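Local structure of adenosine kinase (Sinorhizobium meliloti, 3UBO) at residues M206-N217 with L237-T247; S253-V264 with L296-N304. The protein probably transfers a phosphate group from ATP to adenosine, as a kinase of the pfkB carbohydrate kinase family. All coordinates share one frame; numbering follows the deposited sequence.

Contact 1: residues M206-N217 with L237-T247; sequences MRSGTVDIVFAN and LARDCKLAAVT. With ADP (adenosine-5'-diphosphate), chain D.
Val214 N donates to Leu243 O at 3.0 Å and Ala216 N to Ala245 O at 3.1 Å, and Thr247 N returns a bond to Ala216 O, joining the two strands in parallel. With helices 218-224 and 230-240 in the connection, they form a beta-alpha-beta crossover at one edge of the central parallel sheet of this alpha/beta kinase fold. Beneath the backbone ladder, Val214 carries CG1 anti to its own N (chi1 163°), where that methyl meets Leu237 CD1 of helix 230-240 at 3.8 Å. The CE methyl of selenomethionine Met206 packs on the same leucine methyl and on Cys241 SG. On the other side of the sheet, Ala245 CB lies obliquely against the Phe215 ring, which also packs edge-to-face with Phe286.

Charges tie the far end. Both Arg207 NE and NH2 approach Asp240 OD2 at 3.3 Å, the NE bond being weak, with guanidinium and carboxylate planes turned 75° apart; Tyr225 OH holds the same oxygen. Replacing Asp240 by alanine removes the carboxylate and is likely to leave the Arg207 guanidinium without its counter-charge and the Tyr225 hydroxyl without this partner. Lys242 NZ pairs with Asp212 OD1 at 3.3 Å, while Thr185 N and His179 take OD2. At the opposite end, Asn217 N-caps the following helix and its ND2 makes a weak bond to ADP O1B at 2.8 Å.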
loop_
_atom_site.group_PDB
_atom_site.type_symbol
_atom_site.label_atom_id
_atom_site.label_comp_id
_atom_site.label_asym_id
_atom_site.label_seq_id
_atom_site.Cartn_x
_atom_site.Cartn_y
_atom_site.Cartn_z
HETATM N N MSE A 206 -18.608 -9.147 29.940
HETATM C CA MSE A 206 -17.490 -9.578 30.796
HETATM C C MSE A 206 -18.002 -10.313 32.039
HETATM O O MSE A 206 -17.621 -11.449 32.328
HETATM C CB MSE A 206 -16.660 -8.399 31.284
HETATM C CG MSE A 206 -15.854 -7.689 30.227
HETATM SE SE MSE A 206 -15.221 -5.843 30.845
HETATM C CE MSE A 206 -13.652 -6.255 31.973
ATOM N N ARG A 207 -18.858 -9.645 32.798
ATOM C CA ARG A 207 -19.365 -10.225 34.035
ATOM C C ARG A 207 -19.949 -11.623 33.853
ATOM O O ARG A 207 -19.646 -12.507 34.621
ATOM C CB ARG A 207 -20.306 -9.241 34.722
ATOM C CG ARG A 207 -19.533 -7.971 35.019
ATOM C CD ARG A 207 -20.438 -6.913 35.487
ATOM N NE ARG A 207 -19.691 -5.779 36.003
ATOM C CZ ARG A 207 -20.221 -4.570 36.091
ATOM N NH1 ARG A 207 -21.490 -4.391 35.677
ATOM N NH2 ARG A 207 -19.491 -3.557 36.565
ATOM N N SER A 208 -20.731 -11.839 32.813
ATOM C CA SER A 208 -21.167 -13.198 32.485
ATOM C C SER A 208 -20.014 -14.203 32.202
ATOM O O SER A 208 -20.269 -15.399 31.876
ATOM C CB SER A 208 -22.121 -13.163 31.296
ATOM O OG SER A 208 -21.531 -12.466 30.221
ATOM N N GLY A 209 -18.769 -13.702 32.312
ATOM C CA GLY A 209 -17.575 -14.506 32.105
ATOM C C GLY A 209 -17.597 -15.135 30.730
ATOM O O GLY A 209 -16.876 -16.120 30.453
ATOM N N THR A 210 -18.469 -14.567 29.876
ATOM C CA THR A 210 -18.438 -14.786 28.416
ATOM C C THR A 210 -17.063 -14.458 27.778
ATOM O O THR A 210 -16.548 -15.273 26.979
ATOM C CB THR A 210 -19.475 -13.967 27.660
ATOM O OG1 THR A 210 -20.782 -14.297 28.145
ATOM C CG2 THR A 210 -19.389 -14.335 26.182
ATOM N N VAL A 211 -16.497 -13.287 28.134
ATOM C CA VAL A 211 -15.180 -12.861 27.755
ATOM C C VAL A 211 -14.308 -12.963 28.961
ATOM O O VAL A 211 -14.548 -12.316 30.010
ATOM C CB VAL A 211 -15.122 -11.355 27.315
ATOM C CG1 VAL A 211 -13.706 -10.916 26.961
ATOM C CG2 VAL A 211 -15.994 -11.138 26.125
ATOM N N ASP A 212 -13.247 -13.729 28.764
ATOM C CA ASP A 212 -12.184 -13.891 29.724
ATOM C C ASP A 212 -11.281 -12.649 29.804
ATOM O O ASP A 212 -11.316 -11.907 30.803
ATOM C CB ASP A 212 -11.367 -15.134 29.325
ATOM C CG ASP A 212 -12.151 -16.389 29.504
ATOM O OD1 ASP A 212 -12.863 -16.407 30.542
ATOM O OD2 ASP A 212 -12.077 -17.326 28.638
ATOM N N ILE A 213 -10.483 -12.451 28.744
ATOM C CA ILE A 213 -9.420 -11.414 28.645
ATOM C C ILE A 213 -9.840 -10.080 27.957
ATOM O O ILE A 213 -10.525 -10.081 26.902
ATOM C CB ILE A 213 -8.193 -11.987 27.890
ATOM C CG1 ILE A 213 -7.769 -13.336 28.491
ATOM C CG2 ILE A 213 -7.049 -10.998 27.907
ATOM C CD1 ILE A 213 -7.073 -14.273 27.519
ATOM N N VAL A 214 -9.440 -8.954 28.550
ATOM C CA VAL A 214 -9.786 -7.636 28.005
ATOM C C VAL A 214 -8.585 -6.755 27.600
ATOM O O VAL A 214 -7.839 -6.282 28.488
ATOM C CB VAL A 214 -10.664 -6.879 29.004
ATOM C CG1 VAL A 214 -10.711 -5.394 28.697
ATOM C CG2 VAL A 214 -12.029 -7.475 28.985
ATOM N N PHE A 215 -8.367 -6.521 26.293
ATOM C CA PHE A 215 -7.360 -5.499 25.852
ATOM C C PHE A 215 -8.047 -4.156 25.609
ATOM O O PHE A 215 -9.177 -4.121 25.063
ATOM C CB PHE A 215 -6.623 -5.894 24.570
ATOM C CG PHE A 215 -5.890 -7.203 24.656
ATOM C CD1 PHE A 215 -4.507 -7.221 24.733
ATOM C CD2 PHE A 215 -6.594 -8.434 24.628
ATOM C CE1 PHE A 215 -3.818 -8.410 24.785
ATOM C CE2 PHE A 215 -5.909 -9.642 24.704
ATOM C CZ PHE A 215 -4.493 -9.612 24.797
ATOM N N ALA A 216 -7.387 -3.081 26.023
ATOM C CA ALA A 216 -7.886 -1.721 25.899
ATOM C C ALA A 216 -6.735 -0.655 25.945
ATOM O O ALA A 216 -5.591 -0.940 26.395
ATOM C CB ALA A 216 -8.883 -1.456 26.987
ATOM N N ASN A 217 -7.001 0.572 25.486
ATOM C CA ASN A 217 -6.002 1.614 25.715
ATOM C C ASN A 217 -6.519 2.421 26.908
ATOM O O ASN A 217 -7.610 2.147 27.401
ATOM C CB ASN A 217 -5.683 2.442 24.446
ATOM C CG ASN A 217 -6.911 3.159 23.874
ATOM O OD1 ASN A 217 -7.755 3.660 24.618
ATOM N ND2 ASN A 217 -6.995 3.232 22.546
ATOM N N LEU A 237 -11.728 -3.081 36.507
ATOM C CA LEU A 237 -11.389 -3.898 35.353
ATOM C C LEU A 237 -10.850 -5.272 35.744
ATOM O O LEU A 237 -11.075 -6.266 35.035
ATOM C CB LEU A 237 -10.330 -3.162 34.540
ATOM C CG LEU A 237 -9.654 -3.991 33.446
ATOM C CD1 LEU A 237 -10.600 -4.032 32.278
ATOM C CD2 LEU A 237 -8.277 -3.497 33.004
ATOM N N ALA A 238 -10.108 -5.292 36.863
ATOM C CA ALA A 238 -9.649 -6.521 37.537
ATOM C C ALA A 238 -10.773 -7.405 38.080
ATOM O O ALA A 238 -10.649 -8.612 38.022
ATOM C CB ALA A 238 -8.708 -6.189 38.652
ATOM N N ARG A 239 -11.832 -6.776 38.610
ATOM C CA ARG A 239 -13.043 -7.424 39.120
ATOM C C ARG A 239 -13.885 -8.118 38.051
ATOM O O ARG A 239 -14.655 -9.079 38.372
ATOM C CB ARG A 239 -13.989 -6.413 39.800
ATOM C CG ARG A 239 -13.389 -5.543 40.863
ATOM C CD ARG A 239 -14.467 -4.903 41.752
ATOM N NE ARG A 239 -13.842 -4.053 42.779
ATOM C CZ ARG A 239 -14.469 -3.101 43.484
ATOM N NH1 ARG A 239 -15.772 -2.860 43.295
ATOM N NH2 ARG A 239 -13.781 -2.386 44.384
ATOM N N ASP A 240 -13.810 -7.619 36.806
ATOM C CA ASP A 240 -14.820 -8.032 35.820
ATOM C C ASP A 240 -14.330 -9.058 34.782
ATOM O O ASP A 240 -15.156 -9.703 34.072
ATOM C CB ASP A 240 -15.478 -6.808 35.186
ATOM C CG ASP A 240 -16.061 -5.859 36.223
ATOM O OD1 ASP A 240 -16.063 -6.219 37.423
ATOM O OD2 ASP A 240 -16.521 -4.750 35.848
ATOM N N CYS A 241 -12.994 -9.213 34.723
ATOM C CA CYS A 241 -12.343 -10.264 33.915
ATOM C C CYS A 241 -11.174 -10.977 34.636
ATOM O O CYS A 241 -10.648 -10.489 35.639
ATOM C CB CYS A 241 -11.895 -9.702 32.557
ATOM S SG CYS A 241 -10.783 -8.283 32.723
ATOM N N LYS A 242 -10.754 -12.124 34.107
ATOM C CA LYS A 242 -9.637 -12.880 34.685
ATOM C C LYS A 242 -8.361 -12.072 34.557
ATOM O O LYS A 242 -7.600 -11.880 35.528
ATOM C CB LYS A 242 -9.480 -14.252 34.002
ATOM C CG LYS A 242 -10.689 -15.153 34.287
ATOM C CD LYS A 242 -10.662 -16.552 33.625
ATOM C CE LYS A 242 -12.113 -17.102 33.488
ATOM N NZ LYS A 242 -12.105 -18.518 32.954
ATOM N N LEU A 243 -8.178 -11.581 33.325
ATOM C CA LEU A 243 -6.956 -10.975 32.803
ATOM C C LEU A 243 -7.333 -9.750 31.932
ATOM O O LEU A 243 -8.314 -9.778 31.160
ATOM C CB LEU A 243 -6.197 -12.031 31.975
ATOM C CG LEU A 243 -4.798 -11.631 31.524
ATOM C CD1 LEU A 243 -4.126 -10.925 32.692
ATOM C CD2 LEU A 243 -3.980 -12.832 30.992
ATOM N N ALA A 244 -6.553 -8.682 32.059
ATOM C CA ALA A 244 -6.805 -7.447 31.322
ATOM C C ALA A 244 -5.525 -6.553 31.055
ATOM O O ALA A 244 -5.010 -5.866 31.942
ATOM C CB ALA A 244 -7.881 -6.663 32.030
ATOM N N ALA A 245 -5.050 -6.577 29.810
ATOM C CA ALA A 245 -3.955 -5.742 29.327
ATOM C C ALA A 245 -4.390 -4.316 28.865
ATOM O O ALA A 245 -5.354 -4.175 28.101
ATOM C CB ALA A 245 -3.224 -6.483 28.202
ATOM N N VAL A 246 -3.671 -3.278 29.321
ATOM C CA VAL A 246 -3.998 -1.905 28.951
ATOM C C VAL A 246 -2.837 -1.138 28.292
ATOM O O VAL A 246 -1.822 -0.855 28.937
ATOM C CB VAL A 246 -4.533 -1.154 30.166
ATOM C CG1 VAL A 246 -4.650 0.323 29.883
ATOM C CG2 VAL A 246 -5.856 -1.738 30.535
ATOM N N THR A 247 -2.975 -0.774 27.014
ATOM C CA THR A 247 -1.914 -0.018 26.337
ATOM C C THR A 247 -1.826 1.450 26.787
ATOM O O THR A 247 -2.813 2.143 26.955
ATOM C CB THR A 247 -1.978 -0.175 24.787
ATOM O OG1 THR A 247 -3.252 0.275 24.306
ATOM C CG2 THR A 247 -1.736 -1.627 24.341
HETATM P PB ADP D . -4.015 2.596 20.654
HETATM O O1B ADP D . -5.138 3.807 20.488
HETATM O O2B ADP D . -4.597 1.077 21.061
HETATM O O3B ADP D . -3.198 2.461 19.419
HETATM P PA ADP D . -1.752 3.242 22.664
HETATM O O1A ADP D . -1.510 4.855 22.894
HETATM O O2A ADP D . -1.861 2.572 23.960
HETATM O O3A ADP D . -3.256 3.394 21.914
HETATM O "O5'" ADP D . -0.557 2.436 21.800
HETATM C "C5'" ADP D . -0.645 1.028 21.617
HETATM C "C4'" ADP D . 0.750 0.326 21.695
HETATM O "O4'" ADP D . 1.736 0.582 20.586
HETATM C "C3'" ADP D . 1.673 0.635 22.990
HETATM O "O3'" ADP D . 1.308 0.125 24.260
HETATM C "C2'" ADP D . 3.112 0.549 22.495
HETATM O "O2'" ADP D . 3.853 -0.677 22.588
HETATM C "C1'" ADP D . 2.930 1.164 21.137
HETATM N N9 ADP D . 2.963 2.659 21.132
HETATM C C8 ADP D . 1.910 3.545 21.057
HETATM N N7 ADP D . 2.418 4.912 21.080
HETATM C C5 ADP D . 3.836 4.839 21.197
HETATM C C6 ADP D . 4.883 5.878 21.243
HETATM N N6 ADP D . 4.512 7.302 21.133
HETATM N N1 ADP D . 6.189 5.507 21.323
HETATM C C2 ADP D . 6.558 4.151 21.354
HETATM N N3 ADP D . 5.548 3.120 21.328
HETATM C C4 ADP D . 4.207 3.480 21.228
#

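Contact 2: residues S253-V264 with L296-N304. With ADP (adenosine-5'-diphosphate), chain D.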
loop_
_atom_site.group_PDB
_atom_site.type_symbol
_atom_site.label_atom_id
_atom_site.label_comp_id
_atom_site.label_asym_id
_atom_site.label_seq_id
_atom_site.Cartn_x
_atom_site.Cartn_y
_atom_site.Cartn_z
ATOM N N SER A 253 2.909 -0.624 28.594
ATOM C CA SER A 253 1.672 -1.346 29.009
ATOM C C SER A 253 1.518 -1.522 30.529
ATOM O O SER A 253 2.497 -1.463 31.260
ATOM C CB SER A 253 1.584 -2.733 28.332
ATOM O OG SER A 253 2.215 -3.731 29.134
ATOM N N VAL A 254 0.290 -1.749 31.001
ATOM C CA VAL A 254 0.066 -2.210 32.374
ATOM C C VAL A 254 -0.968 -3.326 32.443
ATOM O O VAL A 254 -2.173 -3.058 32.460
ATOM C CB VAL A 254 -0.359 -1.079 33.336
ATOM C CG1 VAL A 254 -1.529 -0.309 32.792
ATOM C CG2 VAL A 254 -0.646 -1.652 34.718
ATOM N N VAL A 255 -0.517 -4.579 32.479
ATOM C CA VAL A 255 -1.426 -5.710 32.641
ATOM C C VAL A 255 -1.967 -5.868 34.080
ATOM O O VAL A 255 -1.322 -5.573 35.025
ATOM C CB VAL A 255 -0.775 -6.990 32.119
ATOM C CG1 VAL A 255 -1.753 -8.193 32.174
ATOM C CG2 VAL A 255 -0.327 -6.778 30.695
ATOM N N VAL A 256 -3.193 -6.325 34.232
ATOM C CA VAL A 256 -3.857 -6.354 35.538
ATOM C C VAL A 256 -4.524 -7.741 35.800
ATOM O O VAL A 256 -5.197 -8.287 34.909
ATOM C CB VAL A 256 -4.857 -5.164 35.648
ATOM C CG1 VAL A 256 -6.013 -5.508 36.504
ATOM C CG2 VAL A 256 -4.139 -3.914 36.156
ATOM N N ARG A 257 -4.245 -8.309 36.998
ATOM C CA ARG A 257 -4.740 -9.626 37.508
ATOM C C ARG A 257 -4.906 -9.542 39.030
ATOM O O ARG A 257 -3.908 -9.645 39.787
ATOM C CB ARG A 257 -3.772 -10.751 37.166
ATOM C CG ARG A 257 -4.401 -12.065 37.283
ATOM C CD ARG A 257 -3.851 -13.013 36.253
ATOM N NE ARG A 257 -2.436 -13.322 36.490
ATOM C CZ ARG A 257 -1.744 -14.248 35.803
ATOM N NH1 ARG A 257 -2.338 -14.953 34.814
ATOM N NH2 ARG A 257 -0.458 -14.465 36.102
ATOM N N GLY A 258 -6.154 -9.322 39.459
ATOM C CA GLY A 258 -6.467 -8.899 40.816
ATOM C C GLY A 258 -5.763 -7.626 41.292
ATOM O O GLY A 258 -6.189 -6.502 40.964
ATOM N N ALA A 259 -4.690 -7.808 42.077
ATOM C CA ALA A 259 -3.911 -6.698 42.679
ATOM C C ALA A 259 -2.480 -6.733 42.148
ATOM O O ALA A 259 -1.621 -5.894 42.502
ATOM C CB ALA A 259 -3.922 -6.780 44.224
ATOM N N GLU A 260 -2.252 -7.751 41.309
ATOM C CA GLU A 260 -1.002 -7.925 40.566
ATOM C C GLU A 260 -0.979 -6.963 39.367
ATOM O O GLU A 260 -1.944 -6.953 38.606
ATOM C CB GLU A 260 -0.920 -9.362 40.053
ATOM C CG GLU A 260 0.465 -9.640 39.467
ATOM C CD GLU A 260 0.595 -11.036 38.864
ATOM O OE1 GLU A 260 1.762 -11.335 38.427
ATOM O OE2 GLU A 260 -0.459 -11.786 38.834
ATOM N N ARG A 261 0.064 -6.156 39.183
ATOM C CA ARG A 261 0.056 -5.180 38.088
ATOM C C ARG A 261 1.399 -5.167 37.413
ATOM O O ARG A 261 2.323 -4.434 37.877
ATOM C CB ARG A 261 -0.227 -3.757 38.589
ATOM C CG ARG A 261 -1.410 -3.588 39.524
ATOM C CD ARG A 261 -2.074 -2.230 39.260
ATOM N NE ARG A 261 -3.477 -2.119 39.691
ATOM C CZ ARG A 261 -4.420 -3.057 39.552
ATOM N NH1 ARG A 261 -4.179 -4.233 38.965
ATOM N NH2 ARG A 261 -5.635 -2.803 40.010
ATOM N N VAL A 262 1.531 -5.960 36.343
ATOM C CA VAL A 262 2.764 -5.986 35.535
ATOM C C VAL A 262 2.903 -4.755 34.607
ATOM O O VAL A 262 2.286 -4.726 33.535
ATOM C CB VAL A 262 2.861 -7.266 34.664
ATOM C CG1 VAL A 262 4.236 -7.376 33.933
ATOM C CG2 VAL A 262 2.598 -8.493 35.502
ATOM N N ARG A 263 3.716 -3.763 35.010
ATOM C CA ARG A 263 4.058 -2.600 34.150
ATOM C C ARG A 263 5.330 -2.806 33.323
ATOM O O ARG A 263 6.392 -2.652 33.862
ATOM C CB ARG A 263 4.215 -1.347 35.009
ATOM C CG ARG A 263 3.125 -1.320 36.002
ATOM C CD ARG A 263 3.069 -0.056 36.746
ATOM N NE ARG A 263 1.700 0.146 37.199
ATOM C CZ ARG A 263 1.304 1.098 38.045
ATOM N NH1 ARG A 263 2.200 1.965 38.564
ATOM N NH2 ARG A 263 -0.002 1.188 38.357
ATOM N N VAL A 264 5.230 -3.177 32.051
ATOM C CA VAL A 264 6.351 -3.223 31.123
ATOM C C VAL A 264 6.326 -1.996 30.185
ATOM O O VAL A 264 5.287 -1.645 29.586
ATOM C CB VAL A 264 6.374 -4.535 30.283
ATOM C CG1 VAL A 264 7.507 -4.525 29.244
ATOM C CG2 VAL A 264 6.400 -5.788 31.198
ATOM N N LEU A 296 3.407 -12.832 32.224
ATOM C CA LEU A 296 2.792 -11.547 31.888
ATOM C C LEU A 296 3.885 -10.549 31.510
ATOM O O LEU A 296 3.711 -9.706 30.615
ATOM C CB LEU A 296 1.997 -10.984 33.069
ATOM C CG LEU A 296 0.798 -11.862 33.476
ATOM C CD1 LEU A 296 -0.242 -11.089 34.311
ATOM C CD2 LEU A 296 0.180 -12.479 32.231
ATOM N N GLU A 297 5.002 -10.652 32.218
ATOM C CA GLU A 297 6.159 -9.843 31.969
ATOM C C GLU A 297 6.616 -10.007 30.507
ATOM O O GLU A 297 6.723 -9.031 29.779
ATOM C CB GLU A 297 7.275 -10.262 32.947
ATOM C CG GLU A 297 7.853 -9.134 33.802
ATOM C CD GLU A 297 9.142 -8.545 33.233
ATOM O OE1 GLU A 297 9.781 -9.207 32.372
ATOM O OE2 GLU A 297 9.522 -7.428 33.665
ATOM N N GLU A 298 6.884 -11.233 30.078
ATOM C CA GLU A 298 7.418 -11.449 28.742
ATOM C C GLU A 298 6.296 -11.306 27.711
ATOM O O GLU A 298 6.507 -11.295 26.484
ATOM C CB GLU A 298 8.018 -12.838 28.661
ATOM C CG GLU A 298 9.248 -12.985 27.735
ATOM C CD GLU A 298 9.634 -14.478 27.584
ATOM O OE1 GLU A 298 9.347 -15.265 28.559
ATOM O OE2 GLU A 298 10.184 -14.872 26.501
ATOM N N CYS A 299 5.081 -11.217 28.222
ATOM C CA CYS A 299 3.923 -11.010 27.364
ATOM C C CYS A 299 3.881 -9.509 27.055
ATOM O O CYS A 299 3.941 -9.137 25.880
ATOM C CB CYS A 299 2.592 -11.559 27.967
ATOM S SG CYS A 299 2.098 -13.273 27.488
ATOM N N SER A 300 3.814 -8.643 28.073
ATOM C CA SER A 300 3.755 -7.236 27.771
ATOM C C SER A 300 4.903 -6.929 26.813
ATOM O O SER A 300 4.792 -6.070 25.954
ATOM C CB SER A 300 3.899 -6.396 29.018
ATOM O OG SER A 300 2.865 -6.630 29.909
ATOM N N LYS A 301 6.012 -7.638 26.946
ATOM C CA LYS A 301 7.204 -7.252 26.176
ATOM C C LYS A 301 6.893 -7.537 24.722
ATOM O O LYS A 301 7.107 -6.697 23.851
ATOM C CB LYS A 301 8.516 -7.946 26.644
ATOM C CG LYS A 301 9.175 -7.295 27.867
ATOM C CD LYS A 301 10.424 -8.069 28.304
ATOM C CE LYS A 301 10.881 -7.758 29.766
ATOM N NZ LYS A 301 11.748 -6.489 30.091
ATOM N N LEU A 302 6.345 -8.723 24.468
ATOM C CA LEU A 302 6.053 -9.104 23.096
ATOM C C LEU A 302 5.033 -8.111 22.530
ATOM O O LEU A 302 5.054 -7.799 21.343
ATOM C CB LEU A 302 5.582 -10.535 23.031
ATOM C CG LEU A 302 6.793 -11.438 22.958
ATOM C CD1 LEU A 302 6.397 -12.838 23.324
ATOM C CD2 LEU A 302 7.447 -11.365 21.563
ATOM N N GLY A 303 4.211 -7.567 23.428
ATOM C CA GLY A 303 3.265 -6.531 23.093
ATOM C C GLY A 303 3.915 -5.308 22.487
ATOM O O GLY A 303 3.711 -5.015 21.291
ATOM N N ASN A 304 4.688 -4.600 23.316
ATOM C CA ASN A 304 5.266 -3.348 22.893
ATOM C C ASN A 304 6.186 -3.542 21.693
ATOM O O ASN A 304 6.079 -2.843 20.716
ATOM C CB ASN A 304 5.931 -2.684 24.050
ATOM C CG ASN A 304 4.987 -2.463 25.179
ATOM O OD1 ASN A 304 5.066 -3.153 26.182
ATOM N ND2 ASN A 304 4.067 -1.526 25.030
HETATM P PB ADP D . -4.015 2.596 20.654
HETATM O O1B ADP D . -5.138 3.807 20.488
HETATM O O2B ADP D . -4.597 1.077 21.061
HETATM O O3B ADP D . -3.198 2.461 19.419
HETATM P PA ADP D . -1.752 3.242 22.664
HETATM O O1A ADP D . -1.510 4.855 22.894
HETATM O O2A ADP D . -1.861 2.572 23.960
HETATM O O3A ADP D . -3.256 3.394 21.914
HETATM O "O5'" ADP D . -0.557 2.436 21.800
HETATM C "C5'" ADP D . -0.645 1.028 21.617
HETATM C "C4'" ADP D . 0.750 0.326 21.695
HETATM O "O4'" ADP D . 1.736 0.582 20.586
HETATM C "C3'" ADP D . 1.673 0.635 22.990
HETATM O "O3'" ADP D . 1.308 0.125 24.260
HETATM C "C2'" ADP D . 3.112 0.549 22.495
HETATM O "O2'" ADP D . 3.853 -0.677 22.588
HETATM C "C1'" ADP D . 2.930 1.164 21.137
HETATM N N9 ADP D . 2.963 2.659 21.132
HETATM C C8 ADP D . 1.910 3.545 21.057
HETATM N N7 ADP D . 2.418 4.912 21.080
HETATM C C5 ADP D . 3.836 4.839 21.197
HETATM C C6 ADP D . 4.883 5.878 21.243
HETATM N N6 ADP D . 4.512 7.302 21.133
HETATM N N1 ADP D . 6.189 5.507 21.323
HETATM C C2 ADP D . 6.558 4.151 21.354
HETATM N N3 ADP D . 5.548 3.120 21.328
HETATM C C4 ADP D . 4.207 3.480 21.228
#
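Leu296 CD1 lies over one face of the Arg257 guanidinium, 3.6 Å above its plane and displaced toward the rim, while Glu260 OE2 sits in plane at the edge, a salt bridge whose NE to OE2 bond is weak at 3.4 Å. Arg257 and Glu260 are the first and last residues of a type II' turn, with Gly258 and Ala259 at its corners; the turn closes a two-stranded antiparallel beta hairpin, and one face of this hairpin rests on helix 296-304. Strand 260-264 passes 8.1 Å from the helix axis and runs roughly with it at 38°; strand 253-257 is about as strongly inclined but runs the opposite way, at 143°.

Inward from the turn, Leu296 makes the largest apolar contribution from the helix. Its CB meets Val262 CG2 at 3.5 Å and its CD1 reaches Val255 CG1 at 3.9 Å, one contact from each strand. With CG1 anti to the backbone N (chi1 -173°), Val262 turns that second methyl onto the backbone of Glu297. One helical turn on, Ser300 faces both strands. Its OG lies 3.1 Å from Ser253 OG in a weak bond and is also near Leu296 O, a competing acceptor, so this buried hydroxyl has possible partners in both its own helix and the hairpin. Val264 lies alongside Ser300 CB and crosses Lys301 at about a right angle, its CG1 touching Lys301 CG at 3.5 Å. The helix then delivers Asn304 to the nucleotide pocket, where its CB stands 3.2 Å from the ribose oxygen O2' of ADP.

In the fold
Contact 1 closes before contact 2 opens along the chain, and their centres lie 13 Å apart on the same side of the molecule. Strand 246-247, the last of the parallel sheet, is followed directly by strand 253-257 of the hairpin, and the two are probably hydrogen-bonded through Val246 O with Val254 N and Ala244 O with Val256 N. The hairpin thus extends beyond the sheet edge, and Ala238 of helix 230-240 packs on Val256. Helix 278-290 lies between the hairpin and helix 296-311 in the sequence and touches both contacts. Each contact supplies ADP pocket residues, Asn217 and Thr247 from one and Asn304 from the other.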